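Local coordinates for protein VP5 (Halorubrum pleomorphic virus 6, PDB 6QGL) that probably serves as the envelope protein through which this haloarchaeal pleomorphic virus fuses its membrane with that of the host cell, at residues V45-L50 against L145-D150; V55-N60 against N124-E129; Q135-I138 against D142-L145. All coordinates share one frame; numbering follows the deposited sequence.

Contact 1 (V45-L50 against L145-D150); sequences VLRNQL and LSYITD
Arg-47 lays the aliphatic part of its side chain over one face of the Tyr-147 ring, with CG of Arg-47 3.7 Å from the ring centroid and only 5° off the ring normal, a CH-pi contact. CD of Arg-47 continues across the same face, 3.7 Å from CE1 of Tyr-147. The ring reaches helix 43-66 because CG of Tyr-147 stands anti to its own backbone N (chi1 -175°), and its OH then makes a weak hydrogen bond, 2.7 Å long, to the backbone O of Arg-47. At the ring edge, near its plane, CB of Leu-50 sits 4.1 Å from CE2 of Tyr-147. The same CB lies 4.0 Å from CD1 of Ile-148, the two side chains crossing at about a right angle. Further out, the guanidinium of Arg-47 forms a salt bridge with Asp-44 through NH2, and Leu-50 also packs on Val-137 of helix 97-140. Within segment 145-150, the backbone O of Leu-145 accepts hydrogen bonds from both N and OG1 of Thr-149. The arrangement is a short helical turn, 145-148, docked by a tyrosine onto the first turns of helix 43-66, at one end of the protein's helical N-terminal region.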
loop_
_atom_site.group_PDB
_atom_site.type_symbol
_atom_site.label_atom_id
_atom_site.label_comp_id
_atom_site.label_asym_id
_atom_site.label_seq_id
_atom_site.Cartn_x
_atom_site.Cartn_y
_atom_site.Cartn_z
ATOM N N VAL A 45 -27.531 -8.012 -4.370
ATOM C CA VAL A 45 -26.936 -7.114 -3.372
ATOM C C VAL A 45 -25.807 -7.816 -2.613
ATOM O O VAL A 45 -24.750 -7.207 -2.421
ATOM C CB VAL A 45 -27.987 -6.438 -2.456
ATOM C CG1 VAL A 45 -27.378 -5.923 -1.151
ATOM C CG2 VAL A 45 -28.665 -5.294 -3.205
ATOM N N LEU A 46 -25.999 -9.100 -2.241
ATOM C CA LEU A 46 -24.960 -9.867 -1.546
ATOM C C LEU A 46 -23.723 -10.031 -2.429
ATOM O O LEU A 46 -22.615 -9.804 -1.947
ATOM C CB LEU A 46 -25.468 -11.232 -1.026
ATOM C CG LEU A 46 -24.428 -12.123 -0.298
ATOM C CD1 LEU A 46 -23.873 -11.456 0.960
ATOM C CD2 LEU A 46 -24.991 -13.474 0.050
ATOM N N ARG A 47 -23.918 -10.362 -3.725
ATOM C CA ARG A 47 -22.832 -10.515 -4.698
ATOM C C ARG A 47 -22.042 -9.219 -4.878
ATOM O O ARG A 47 -20.811 -9.269 -4.931
ATOM C CB ARG A 47 -23.350 -11.036 -6.046
ATOM C CG ARG A 47 -23.632 -12.532 -6.050
ATOM C CD ARG A 47 -23.849 -13.068 -7.453
ATOM N NE ARG A 47 -25.132 -12.654 -8.017
ATOM C CZ ARG A 47 -26.257 -13.352 -7.907
ATOM N NH1 ARG A 47 -26.273 -14.505 -7.251
ATOM N NH2 ARG A 47 -27.377 -12.904 -8.456
ATOM N N ASN A 48 -22.736 -8.062 -4.917
ATOM C CA ASN A 48 -22.089 -6.754 -5.043
ATOM C C ASN A 48 -21.291 -6.410 -3.791
ATOM O O ASN A 48 -20.157 -5.950 -3.913
ATOM C CB ASN A 48 -23.102 -5.650 -5.366
ATOM C CG ASN A 48 -23.642 -5.700 -6.775
ATOM O OD1 ASN A 48 -22.942 -6.049 -7.735
ATOM N ND2 ASN A 48 -24.906 -5.329 -6.934
ATOM N N GLN A 49 -21.866 -6.673 -2.597
ATOM C CA GLN A 49 -21.218 -6.424 -1.308
ATOM C C GLN A 49 -19.996 -7.315 -1.097
ATOM O O GLN A 49 -18.995 -6.836 -0.560
ATOM C CB GLN A 49 -22.209 -6.534 -0.142
ATOM C CG GLN A 49 -23.200 -5.366 -0.100
ATOM C CD GLN A 49 -24.128 -5.335 1.093
ATOM O OE1 GLN A 49 -24.061 -6.157 2.015
ATOM N NE2 GLN A 49 -25.019 -4.353 1.105
ATOM N N LEU A 50 -20.053 -8.589 -1.553
ATOM C CA LEU A 50 -18.917 -9.514 -1.444
ATOM C C LEU A 50 -17.789 -9.096 -2.381
ATOM O O LEU A 50 -16.626 -9.126 -1.977
ATOM C CB LEU A 50 -19.312 -10.970 -1.729
ATOM C CG LEU A 50 -20.286 -11.644 -0.770
ATOM C CD1 LEU A 50 -20.805 -12.913 -1.372
ATOM C CD2 LEU A 50 -19.662 -11.905 0.590
ATOM N N LEU A 145 -21.343 -21.077 -3.756
ATOM C CA LEU A 145 -19.973 -21.036 -3.243
ATOM C C LEU A 145 -18.982 -20.717 -4.352
ATOM O O LEU A 145 -17.942 -20.116 -4.078
ATOM C CB LEU A 145 -19.591 -22.359 -2.571
ATOM C CG LEU A 145 -20.169 -22.620 -1.187
ATOM C CD1 LEU A 145 -20.006 -24.060 -0.815
ATOM C CD2 LEU A 145 -19.506 -21.757 -0.132
ATOM N N SER A 146 -19.319 -21.085 -5.607
ATOM C CA SER A 146 -18.519 -20.815 -6.804
ATOM C C SER A 146 -18.296 -19.310 -7.003
ATOM O O SER A 146 -17.363 -18.921 -7.706
ATOM C CB SER A 146 -19.187 -21.413 -8.038
ATOM O OG SER A 146 -20.453 -20.825 -8.280
ATOM N N TYR A 147 -19.141 -18.470 -6.378
ATOM C CA TYR A 147 -19.005 -17.023 -6.473
ATOM C C TYR A 147 -17.880 -16.481 -5.580
ATOM O O TYR A 147 -17.133 -15.602 -6.018
ATOM C CB TYR A 147 -20.336 -16.299 -6.171
ATOM C CG TYR A 147 -20.228 -14.802 -6.375
ATOM C CD1 TYR A 147 -20.358 -14.241 -7.642
ATOM C CD2 TYR A 147 -19.897 -13.956 -5.317
ATOM C CE1 TYR A 147 -20.188 -12.873 -7.848
ATOM C CE2 TYR A 147 -19.719 -12.589 -5.513
ATOM C CZ TYR A 147 -19.877 -12.050 -6.779
ATOM O OH TYR A 147 -19.729 -10.702 -6.978
ATOM N N ILE A 148 -17.795 -16.969 -4.325
ATOM C CA ILE A 148 -16.857 -16.491 -3.306
ATOM C C ILE A 148 -15.570 -17.349 -3.178
ATOM O O ILE A 148 -14.528 -16.813 -2.796
ATOM C CB ILE A 148 -17.613 -16.320 -1.948
ATOM C CG1 ILE A 148 -16.832 -15.433 -0.945
ATOM C CG2 ILE A 148 -18.036 -17.657 -1.318
ATOM C CD1 ILE A 148 -16.648 -13.964 -1.358
ATOM N N THR A 149 -15.640 -18.657 -3.470
ATOM C CA THR A 149 -14.463 -19.526 -3.403
ATOM C C THR A 149 -14.258 -20.206 -4.750
ATOM O O THR A 149 -14.829 -21.270 -5.002
ATOM C CB THR A 149 -14.525 -20.516 -2.222
ATOM O OG1 THR A 149 -15.680 -21.343 -2.345
ATOM C CG2 THR A 149 -14.482 -19.839 -0.859
ATOM N N ASP A 150 -13.479 -19.563 -5.634
ATOM C CA ASP A 150 -13.152 -20.107 -6.954
ATOM C C ASP A 150 -11.641 -20.249 -7.069
ATOM O O ASP A 150 -10.924 -19.250 -7.158
ATOM C CB ASP A 150 -13.732 -19.253 -8.100
ATOM C CG ASP A 150 -13.471 -19.781 -9.507
ATOM O OD1 ASP A 150 -12.860 -20.870 -9.638
ATOM O OD2 ASP A 150 -13.881 -19.110 -10.474
#

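Contact 2 (V55-N60 against N124-E129); sequences VKRKSN and NETVRE
Arg-57 reaches from helix 43-66 to helix 97-140 in an antiparallel helix pair, the segment axes 11.2 Å apart at their closest and 171° between their directions. Glu-125 comes first along the second helix: its CG lies 3.6 Å from NH1 of Arg-57, and its backbone O is over one face of the guanidinium. The carboxylate of Glu-125 stays near that positive charge without receiving an N-H from it, and pairs within its own helix with Arg-128, in a salt bridge whose hydrogen bond, from NH1 of Arg-128 to OE1 of Glu-125, is weak. Thr-126 follows, level with Arg-57, and flanks the aliphatic part of the arginine: its OG1 is 3.6 Å from CD of Arg-57, while its CG2 packs on CG. That hydroxyl is hydrogen-bonded to Ser-122 and Asn-61, and NH1 of Arg-57 to the backbone O of Val-32, in the loop that precedes helix 43-66. Glu-129, extended beyond CG, meets the guanidinium at its edge. Bends at chi2 and chi3 (66° and 60°) turn Arg-57 side-on to this buried carboxylate. NE of Arg-57 bonds OE1 of Glu-129 at 2.9 Å, and NH2 of Arg-57 bonds OE2 at 3.0 Å, both oxygens being approached from above the carboxylate plane.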
loop_
_atom_site.group_PDB
_atom_site.type_symbol
_atom_site.label_atom_id
_atom_site.label_comp_id
_atom_site.label_asym_id
_atom_site.label_seq_id
_atom_site.Cartn_x
_atom_site.Cartn_y
_atom_site.Cartn_z
ATOM N N VAL A 55 -12.404 -6.414 -3.391
ATOM C CA VAL A 55 -11.725 -5.277 -4.021
ATOM C C VAL A 55 -11.044 -4.416 -2.947
ATOM O O VAL A 55 -9.854 -4.127 -3.081
ATOM C CB VAL A 55 -12.670 -4.473 -4.960
ATOM C CG1 VAL A 55 -12.051 -3.144 -5.386
ATOM C CG2 VAL A 55 -13.045 -5.295 -6.188
ATOM N N LYS A 56 -11.776 -4.081 -1.859
ATOM C CA LYS A 56 -11.274 -3.300 -0.723
ATOM C C LYS A 56 -10.095 -4.007 -0.039
ATOM O O LYS A 56 -9.075 -3.363 0.195
ATOM C CB LYS A 56 -12.403 -3.007 0.283
ATOM C CG LYS A 56 -12.047 -1.995 1.367
ATOM C CD LYS A 56 -13.186 -1.824 2.372
ATOM C CE LYS A 56 -12.877 -0.825 3.462
ATOM N NZ LYS A 56 -11.915 -1.360 4.462
ATOM N N ARG A 57 -10.224 -5.324 0.248
ATOM C CA ARG A 57 -9.168 -6.129 0.876
ATOM C C ARG A 57 -7.917 -6.191 0.014
ATOM O O ARG A 57 -6.824 -5.990 0.537
ATOM C CB ARG A 57 -9.659 -7.551 1.217
ATOM C CG ARG A 57 -8.628 -8.451 1.934
ATOM C CD ARG A 57 -8.256 -7.992 3.341
ATOM N NE ARG A 57 -9.422 -7.954 4.223
ATOM C CZ ARG A 57 -9.425 -7.455 5.454
ATOM N NH1 ARG A 57 -8.317 -6.945 5.972
ATOM N NH2 ARG A 57 -10.537 -7.461 6.175
ATOM N N LYS A 58 -8.074 -6.463 -1.299
ATOM C CA LYS A 58 -6.949 -6.534 -2.229
ATOM C C LYS A 58 -6.232 -5.188 -2.298
ATOM O O LYS A 58 -5.013 -5.156 -2.164
ATOM C CB LYS A 58 -7.389 -7.002 -3.624
ATOM C CG LYS A 58 -6.206 -7.444 -4.478
ATOM C CD LYS A 58 -6.534 -7.530 -5.949
ATOM C CE LYS A 58 -5.264 -7.706 -6.745
ATOM N NZ LYS A 58 -5.545 -8.085 -8.150
ATOM N N SER A 59 -7.000 -4.083 -2.442
ATOM C CA SER A 59 -6.495 -2.709 -2.507
ATOM C C SER A 59 -5.710 -2.335 -1.249
ATOM O O SER A 59 -4.654 -1.714 -1.358
ATOM C CB SER A 59 -7.645 -1.729 -2.728
ATOM O OG SER A 59 -7.171 -0.407 -2.925
ATOM N N ASN A 60 -6.222 -2.733 -0.066
ATOM C CA ASN A 60 -5.585 -2.497 1.230
ATOM C C ASN A 60 -4.278 -3.281 1.317
ATOM O O ASN A 60 -3.256 -2.714 1.711
ATOM C CB ASN A 60 -6.534 -2.882 2.377
ATOM C CG ASN A 60 -5.880 -2.949 3.739
ATOM O OD1 ASN A 60 -5.484 -1.932 4.321
ATOM N ND2 ASN A 60 -5.750 -4.156 4.272
ATOM N N ASN A 124 -3.705 -13.389 7.887
ATOM C CA ASN A 124 -4.692 -14.021 8.759
ATOM C C ASN A 124 -6.051 -13.361 8.648
ATOM O O ASN A 124 -7.048 -14.073 8.544
ATOM C CB ASN A 124 -4.208 -14.029 10.208
ATOM C CG ASN A 124 -3.129 -15.057 10.487
ATOM O OD1 ASN A 124 -2.728 -15.857 9.625
ATOM N ND2 ASN A 124 -2.642 -15.068 11.712
ATOM N N GLU A 125 -6.093 -12.012 8.611
ATOM C CA GLU A 125 -7.342 -11.265 8.465
ATOM C C GLU A 125 -7.988 -11.492 7.090
ATOM O O GLU A 125 -9.206 -11.665 7.022
ATOM C CB GLU A 125 -7.137 -9.768 8.753
ATOM C CG GLU A 125 -8.429 -8.988 8.959
ATOM C CD GLU A 125 -9.419 -9.553 9.962
ATOM O OE1 GLU A 125 -9.008 -9.851 11.109
ATOM O OE2 GLU A 125 -10.609 -9.696 9.599
ATOM N N THR A 126 -7.173 -11.517 6.009
ATOM C CA THR A 126 -7.640 -11.745 4.633
ATOM C C THR A 126 -8.349 -13.104 4.557
ATOM O O THR A 126 -9.467 -13.214 4.050
ATOM C CB THR A 126 -6.441 -11.689 3.649
ATOM O OG1 THR A 126 -5.724 -10.465 3.819
ATOM C CG2 THR A 126 -6.862 -11.850 2.192
ATOM N N VAL A 127 -7.683 -14.116 5.107
ATOM C CA VAL A 127 -8.070 -15.518 5.155
ATOM C C VAL A 127 -9.273 -15.743 6.105
ATOM O O VAL A 127 -10.149 -16.541 5.770
ATOM C CB VAL A 127 -6.791 -16.327 5.486
ATOM C CG1 VAL A 127 -7.057 -17.809 5.649
ATOM C CG2 VAL A 127 -5.760 -16.114 4.395
ATOM N N ARG A 128 -9.354 -14.998 7.234
ATOM C CA ARG A 128 -10.491 -15.064 8.169
ATOM C C ARG A 128 -11.723 -14.441 7.543
ATOM O O ARG A 128 -12.830 -14.925 7.776
ATOM C CB ARG A 128 -10.195 -14.325 9.483
ATOM C CG ARG A 128 -9.511 -15.176 10.523
ATOM C CD ARG A 128 -9.677 -14.654 11.949
ATOM N NE ARG A 128 -9.005 -13.378 12.242
ATOM C CZ ARG A 128 -7.722 -13.255 12.565
ATOM N NH1 ARG A 128 -7.201 -12.057 12.786
ATOM N NH2 ARG A 128 -6.943 -14.324 12.629
ATOM N N GLU A 129 -11.529 -13.345 6.774
ATOM C CA GLU A 129 -12.589 -12.624 6.073
ATOM C C GLU A 129 -13.215 -13.532 5.027
ATOM O O GLU A 129 -14.438 -13.622 4.982
ATOM C CB GLU A 129 -12.049 -11.338 5.431
ATOM C CG GLU A 129 -13.099 -10.475 4.752
ATOM C CD GLU A 129 -12.531 -9.243 4.080
ATOM O OE1 GLU A 129 -11.689 -9.399 3.167
ATOM O OE2 GLU A 129 -12.928 -8.120 4.467
#

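Contact 3 (Q135-I138 against D142-L145); sequences QTVI and DVGL
The chain reverses here at the end of helix 97-140, and the loop leading to helix 145-148 folds back over the last turns of the helix it has just left. Val-137 and Val-143 are the closest pair of the two backbones, their CA atoms 5.7 Å apart. CG1 of Val-137 does most of the touching: placed anti to the backbone N (chi1 170°), it points into the returning loop. There it meets main chain more than side chain, lying 3.5 Å from the backbone O of Gly-144 as well as close to that of Val-143. The isopropyl group of Val-143 adds apolar contact, its CB 4.2 Å from CG1 of Val-137. On their other flanks, both valines pack on helix 43-66, Val-137 against Leu-50 and Val-143 against Leu-46, so the turn is covered by that helix. Gly-144 carries the loop onward to Leu-145, whose side chain bends back to the helix although its CB does not aim there, and also touches Phe-156 and Leu-159. This leucine uses a single methyl toward Ile-138, the two side chains meeting at a slant: CD2 of Leu-145 lies 3.8 Å from CG1 of Ile-138 and 4.2 Å from its CD1.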
loop_
_atom_site.group_PDB
_atom_site.type_symbol
_atom_site.label_atom_id
_atom_site.label_comp_id
_atom_site.label_asym_id
_atom_site.label_seq_id
_atom_site.Cartn_x
_atom_site.Cartn_y
_atom_site.Cartn_z
ATOM N N GLN A 135 -19.127 -18.360 5.002
ATOM C CA GLN A 135 -20.188 -18.685 5.958
ATOM C C GLN A 135 -21.487 -17.949 5.649
ATOM O O GLN A 135 -22.557 -18.539 5.788
ATOM C CB GLN A 135 -19.743 -18.431 7.407
ATOM C CG GLN A 135 -18.798 -19.500 7.972
ATOM C CD GLN A 135 -19.392 -20.894 8.074
ATOM O OE1 GLN A 135 -20.593 -21.091 8.305
ATOM N NE2 GLN A 135 -18.550 -21.904 7.914
ATOM N N THR A 136 -21.386 -16.675 5.197
ATOM C CA THR A 136 -22.519 -15.830 4.800
ATOM C C THR A 136 -23.228 -16.449 3.590
ATOM O O THR A 136 -24.439 -16.639 3.646
ATOM C CB THR A 136 -22.062 -14.374 4.592
ATOM O OG1 THR A 136 -21.663 -13.837 5.851
ATOM C CG2 THR A 136 -23.149 -13.489 4.011
ATOM N N VAL A 137 -22.469 -16.801 2.526
ATOM C CA VAL A 137 -22.973 -17.439 1.300
ATOM C C VAL A 137 -23.703 -18.748 1.640
ATOM O O VAL A 137 -24.796 -18.984 1.121
ATOM C CB VAL A 137 -21.841 -17.620 0.245
ATOM C CG1 VAL A 137 -22.275 -18.499 -0.926
ATOM C CG2 VAL A 137 -21.352 -16.271 -0.260
ATOM N N ILE A 138 -23.123 -19.557 2.551
ATOM C CA ILE A 138 -23.697 -20.818 3.034
ATOM C C ILE A 138 -25.053 -20.561 3.723
ATOM O O ILE A 138 -26.002 -21.315 3.500
ATOM C CB ILE A 138 -22.681 -21.576 3.945
ATOM C CG1 ILE A 138 -21.526 -22.173 3.112
ATOM C CG2 ILE A 138 -23.355 -22.672 4.793
ATOM C CD1 ILE A 138 -20.306 -22.527 3.896
ATOM N N ASP A 142 -28.900 -18.277 -1.421
ATOM C CA ASP A 142 -29.339 -17.682 -2.683
ATOM C C ASP A 142 -28.125 -17.392 -3.593
ATOM O O ASP A 142 -28.298 -17.008 -4.752
ATOM C CB ASP A 142 -30.163 -16.407 -2.411
ATOM C CG ASP A 142 -29.459 -15.304 -1.634
ATOM O OD1 ASP A 142 -28.290 -15.502 -1.237
ATOM O OD2 ASP A 142 -30.078 -14.244 -1.421
ATOM N N VAL A 143 -26.899 -17.569 -3.051
ATOM C CA VAL A 143 -25.624 -17.357 -3.755
ATOM C C VAL A 143 -24.804 -18.649 -3.658
ATOM O O VAL A 143 -24.752 -19.263 -2.592
ATOM C CB VAL A 143 -24.849 -16.124 -3.197
ATOM C CG1 VAL A 143 -23.542 -15.890 -3.950
ATOM C CG2 VAL A 143 -25.707 -14.866 -3.241
ATOM N N GLY A 144 -24.203 -19.058 -4.770
ATOM C CA GLY A 144 -23.379 -20.258 -4.807
ATOM C C GLY A 144 -21.980 -20.013 -4.281
ATOM O O GLY A 144 -21.474 -18.887 -4.355
ATOM N N LEU A 145 -21.343 -21.077 -3.756
ATOM C CA LEU A 145 -19.973 -21.036 -3.243
ATOM C C LEU A 145 -18.982 -20.717 -4.352
ATOM O O LEU A 145 -17.942 -20.116 -4.078
ATOM C CB LEU A 145 -19.591 -22.359 -2.571
ATOM C CG LEU A 145 -20.169 -22.620 -1.187
ATOM C CD1 LEU A 145 -20.006 -24.060 -0.815
ATOM C CD2 LEU A 145 -19.506 -21.757 -0.132
#

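In the fold
From the N terminus, helix 43-66 supplies the first partner of contact 1 and then that of contact 2. Helix 97-140 returns antiparallel to it, and contact 2 closes the inner, mostly helical loop. The chain then turns at the end of helix 97-140, where contact 3 closes a short local loop in series after contact 2. Contact 1 closes last, bringing helix 145-148 back to helix 43-66, enclosing the loop of contact 2 and ending on the same stretch as contact 3. Contacts 1 and 3 share Leu-145 and touch, Val-137 meeting both Leu-50 and Ile-148; contact 2 lies about 14 Å from contact 1, centre to centre. Together they tie three helices of the N-terminal region.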